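Local coordinates for protein fructose-bisphosphate aldolase (Plasmodium falciparum, PDB 4TR9) that is a class I fructose-bisphosphate aldolase by family, with a TIM-barrel fold, and assembles as four chains, at residues Lys13-Ala16 and Asp17-Glu20; Ala95-Met99 and Val100-His104. All blocks are in the same frame, centred on the assembly; numbering follows the deposited sequence.

Contact 1: Lys13-Ala16 and Asp17-Glu20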
loop_
_atom_site.group_PDB
_atom_site.type_symbol
_atom_site.label_atom_id
_atom_site.label_comp_id
_atom_site.label_asym_id
_atom_site.label_seq_id
_atom_site.Cartn_x
_atom_site.Cartn_y
_atom_site.Cartn_z
ATOM N N LYS A 13 -2.438 -8.372 20.155
ATOM C CA LYS A 13 -2.926 -9.744 20.241
ATOM C C LYS A 13 -4.325 -9.830 20.843
ATOM O O LYS A 13 -4.768 -8.931 21.558
ATOM C CB LYS A 13 -1.959 -10.599 21.062
ATOM C CG LYS A 13 -0.654 -10.919 20.350
ATOM C CD LYS A 13 -0.891 -11.838 19.162
ATOM C CE LYS A 13 0.392 -12.090 18.387
ATOM N NZ LYS A 13 0.900 -10.849 17.740
ATOM N N LEU A 14 -5.011 -10.926 20.539
ATOM C CA LEU A 14 -6.324 -11.206 21.102
ATOM C C LEU A 14 -6.168 -11.877 22.461
ATOM O O LEU A 14 -5.181 -12.577 22.695
ATOM C CB LEU A 14 -7.130 -12.097 20.154
ATOM C CG LEU A 14 -8.518 -11.614 19.732
ATOM C CD1 LEU A 14 -8.437 -10.234 19.103
ATOM C CD2 LEU A 14 -9.156 -12.607 18.771
ATOM N N PRO A 15 -7.134 -11.659 23.369
ATOM C CA PRO A 15 -7.123 -12.352 24.663
ATOM C C PRO A 15 -7.114 -13.869 24.486
ATOM O O PRO A 15 -7.795 -14.384 23.599
ATOM C CB PRO A 15 -8.419 -11.877 25.335
ATOM C CG PRO A 15 -9.242 -11.273 24.235
ATOM C CD PRO A 15 -8.264 -10.723 23.255
ATOM N N ALA A 16 -6.341 -14.561 25.320
ATOM C CA ALA A 16 -6.102 -15.995 25.170
ATOM C C ALA A 16 -7.391 -16.810 25.117
ATOM O O ALA A 16 -7.537 -17.692 24.274
ATOM C CB ALA A 16 -5.214 -16.495 26.299
ATOM N N ASP A 17 -8.321 -16.508 26.016
ATOM C CA ASP A 17 -9.593 -17.222 26.076
ATOM C C ASP A 17 -10.411 -17.053 24.800
ATOM O O ASP A 17 -10.971 -18.019 24.281
ATOM C CB ASP A 17 -10.407 -16.750 27.281
ATOM C CG ASP A 17 -10.391 -15.242 27.440
ATOM O OD1 ASP A 17 -9.345 -14.623 27.148
ATOM O OD2 ASP A 17 -11.424 -14.675 27.855
ATOM N N VAL A 18 -10.479 -15.822 24.303
ATOM C CA VAL A 18 -11.239 -15.528 23.094
ATOM C C VAL A 18 -10.630 -16.216 21.879
ATOM O O VAL A 18 -11.326 -16.899 21.130
ATOM C CB VAL A 18 -11.321 -14.011 22.834
ATOM C CG1 VAL A 18 -11.854 -13.737 21.439
ATOM C CG2 VAL A 18 -12.194 -13.342 23.884
ATOM N N ALA A 19 -9.324 -16.042 21.698
ATOM C CA ALA A 19 -8.615 -16.644 20.573
ATOM C C ALA A 19 -8.691 -18.167 20.609
ATOM O O ALA A 19 -8.681 -18.823 19.566
ATOM C CB ALA A 19 -7.164 -16.190 20.563
ATOM N N GLU A 20 -8.771 -18.724 21.812
ATOM C CA GLU A 20 -8.831 -20.171 21.983
ATOM C C GLU A 20 -10.177 -20.724 21.526
ATOM O O GLU A 20 -10.238 -21.747 20.846
ATOM C CB GLU A 20 -8.572 -20.545 23.444
ATOM C CG GLU A 20 -8.336 -22.024 23.681
ATOM C CD GLU A 20 -7.841 -22.313 25.085
ATOM O OE1 GLU A 20 -7.628 -21.352 25.853
ATOM O OE2 GLU A 20 -7.661 -23.503 25.419
#
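Leu14 and Pro15 pack against Val18 and Ala19 where the chain turns into helix 16-29. This is the tight part of the contact. Leu14 CB lies 4.1 Å from Ala19 CB. Farther out, Leu14 CD2 reaches Val18 CG1 at 4.0 Å, and these two side chains cross at about a right angle. Pro15 approaches Val18 differently. The two side chains lie alongside each other and point the same way, with Pro15 CG 3.6 Å from Val18 CG2. The branching of Val18 serves both neighbours: CG1, anti to the backbone N, is the branch that meets Leu14, while CG2, beside the backbone N, is the branch that meets the proline ring. Under this apolar patch runs the first backbone bond of the helix. Ala19 N donates to Pro15 O at 2.9 Å with an almost straight N-H...O angle of 179°. The next bond, from Glu20 N to Ala16 O, is equally short at 2.9 Å but bent to 138°, and its donor sits tilted from the carbonyl plane. The other side is loose and largely exposed. Ala16 turns its methyl away from the following turn. Asp17 has CG between its backbone N and carbonyl carbon (chi1 44°), which folds the carboxylate back so that OD1 comes 3.4 Å from Pro15 CB. Glu20 instead extends its chain. Asp17 lies in the first turn, where its negative charge probably suits the positive end of the helix dipole; Glu20 is a turn further on. Beyond the segments, Leu14 also packs on Cys123 of the third subunit, and Lys13 on Val211 of the second. The arrangement is typical of a helix N-terminus: Pro15 occupies the N-cap, and Leu14 with Ala19 forms the pair of a hydrophobic staple.

Contact 2: Ala95-Met99 and Val100-His104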
loop_
_atom_site.group_PDB
_atom_site.type_symbol
_atom_site.label_atom_id
_atom_site.label_comp_id
_atom_site.label_asym_id
_atom_site.label_seq_id
_atom_site.Cartn_x
_atom_site.Cartn_y
_atom_site.Cartn_z
ATOM N N ALA A 95 -44.329 -26.082 16.901
ATOM C CA ALA A 95 -44.324 -26.726 18.211
ATOM C C ALA A 95 -43.955 -25.757 19.329
ATOM O O ALA A 95 -44.239 -26.011 20.497
ATOM C CB ALA A 95 -43.372 -27.913 18.208
ATOM N N GLY A 96 -43.321 -24.646 18.969
ATOM C CA GLY A 96 -42.912 -23.660 19.950
ATOM C C GLY A 96 -41.415 -23.689 20.188
ATOM O O GLY A 96 -40.885 -22.895 20.965
ATOM N N VAL A 97 -40.735 -24.611 19.513
ATOM C CA VAL A 97 -39.291 -24.752 19.648
ATOM C C VAL A 97 -38.546 -23.742 18.782
ATOM O O VAL A 97 -38.793 -23.649 17.579
ATOM C CB VAL A 97 -38.824 -26.171 19.267
ATOM C CG1 VAL A 97 -37.311 -26.284 19.385
ATOM C CG2 VAL A 97 -39.508 -27.211 20.137
ATOM N N PRO A 98 -37.635 -22.971 19.397
ATOM C CA PRO A 98 -36.768 -22.049 18.656
ATOM C C PRO A 98 -35.940 -22.775 17.601
ATOM O O PRO A 98 -35.567 -23.931 17.803
ATOM C CB PRO A 98 -35.870 -21.459 19.747
ATOM C CG PRO A 98 -36.673 -21.579 20.996
ATOM C CD PRO A 98 -37.446 -22.858 20.853
ATOM N N MET A 99 -35.662 -22.103 16.489
ATOM C CA MET A 99 -34.878 -22.695 15.412
ATOM C C MET A 99 -33.462 -23.017 15.877
ATOM O O MET A 99 -32.832 -23.948 15.379
ATOM C CB MET A 99 -34.836 -21.759 14.203
ATOM C CG MET A 99 -36.203 -21.429 13.632
ATOM S SD MET A 99 -37.088 -22.900 13.084
ATOM C CE MET A 99 -38.671 -22.189 12.645
ATOM N N VAL A 100 -32.974 -22.240 16.838
ATOM C CA VAL A 100 -31.644 -22.446 17.399
ATOM C C VAL A 100 -31.545 -23.797 18.105
ATOM O O VAL A 100 -30.551 -24.511 17.961
ATOM C CB VAL A 100 -31.275 -21.321 18.388
ATOM C CG1 VAL A 100 -29.920 -21.586 19.021
ATOM C CG2 VAL A 100 -31.281 -19.975 17.682
ATOM N N ASN A 101 -32.585 -24.146 18.859
ATOM C CA ASN A 101 -32.602 -25.403 19.598
ATOM C C ASN A 101 -32.624 -26.623 18.681
ATOM O O ASN A 101 -32.126 -27.688 19.046
ATOM C CB ASN A 101 -33.800 -25.445 20.548
ATOM C CG ASN A 101 -33.657 -24.477 21.706
ATOM O OD1 ASN A 101 -32.553 -24.045 22.036
ATOM N ND2 ASN A 101 -34.775 -24.137 22.335
ATOM N N LEU A 102 -33.200 -26.465 17.493
ATOM C CA LEU A 102 -33.215 -27.540 16.507
ATOM C C LEU A 102 -31.797 -27.856 16.041
ATOM O O LEU A 102 -31.470 -29.005 15.747
ATOM C CB LEU A 102 -34.089 -27.167 15.308
ATOM C CG LEU A 102 -35.575 -26.922 15.583
ATOM C CD1 LEU A 102 -36.306 -26.576 14.294
ATOM C CD2 LEU A 102 -36.207 -28.132 16.254
ATOM N N LEU A 103 -30.960 -26.825 15.980
ATOM C CA LEU A 103 -29.570 -26.989 15.573
ATOM C C LEU A 103 -28.733 -27.570 16.706
ATOM O O LEU A 103 -27.821 -28.364 16.472
ATOM C CB LEU A 103 -28.984 -25.651 15.119
ATOM C CG LEU A 103 -29.665 -24.987 13.921
ATOM C CD1 LEU A 103 -29.021 -23.644 13.617
ATOM C CD2 LEU A 103 -29.613 -25.898 12.704
ATOM N N HIS A 104 -29.048 -27.168 17.933
ATOM C CA HIS A 104 -28.333 -27.647 19.112
ATOM C C HIS A 104 -28.506 -29.150 19.300
ATOM O O HIS A 104 -27.572 -29.846 19.700
ATOM C CB HIS A 104 -28.810 -26.909 20.365
ATOM C CG HIS A 104 -28.318 -25.498 20.459
ATOM N ND1 HIS A 104 -28.734 -24.629 21.444
ATOM C CD2 HIS A 104 -27.439 -24.806 19.695
ATOM C CE1 HIS A 104 -28.136 -23.462 21.282
ATOM N NE2 HIS A 104 -27.345 -23.543 20.227
#
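Val97 CG1 touches Leu102 CD2 at 3.8 Å, five residues on, the spacing of a hydrophobic staple at the start of helix 99-105 in this TIM-barrel chain. The same CG1 also rests on Asn101 CB. It is the branch anti to the backbone N of Val97 (chi1 179°), and its side chain crosses both partners at a slant. Leu102 uses its other methyl, CD1, against Met99 SD at 3.9 Å. Here the two side chains run alongside each other, and the thioether chain of Met99 is bent at chi2 (-60°). On the Pro98 side, the amide nitrogen of Asn101 comes up beside the CD-CG side of the proline ring, with ND2 3.3 Å from Pro98 CD. The backbone below these side chains is held by weak bonds. Pro98 O receives Asn101 N at 3.2 Å and Leu102 N at 3.5 Å. Met99 O likewise has two weak donors, Leu102 N and Leu103 N. The next shell sets the position of the turn. Asn93 OD1 makes weak hydrogen bonds to the backbone N of Gly96 and Val97, and Met99 is bonded through its backbone to Gln91. Helix 59-70 backs the buried side: Met99 packs on Ala63, Leu102 on Asp67 and Leu103 on Phe70. At the next carbonyl, Val100 O accepts His104 N at 3.1 Å.

How the contacts relate
Both contacts lie where a loop with a proline enters a helix, but they serve different helices, 16-29 and 99-105. Their centres are 30 Å apart, their nearest atoms are about 17 Å apart, and they do not touch. Contact 1 is a surface contact with two acidic side chains at the start of its helix, Asp17 and Glu20, and its loop reaches neighbouring subunits. Contact 2 is partly buried. It is mostly apolar, carries no acid, and is backed by helix 59-70 of its own chain rather than by another subunit. The backbone differs too: contact 1 opens with short bonds, whereas the bonds between the two segments of contact 2 are all weak.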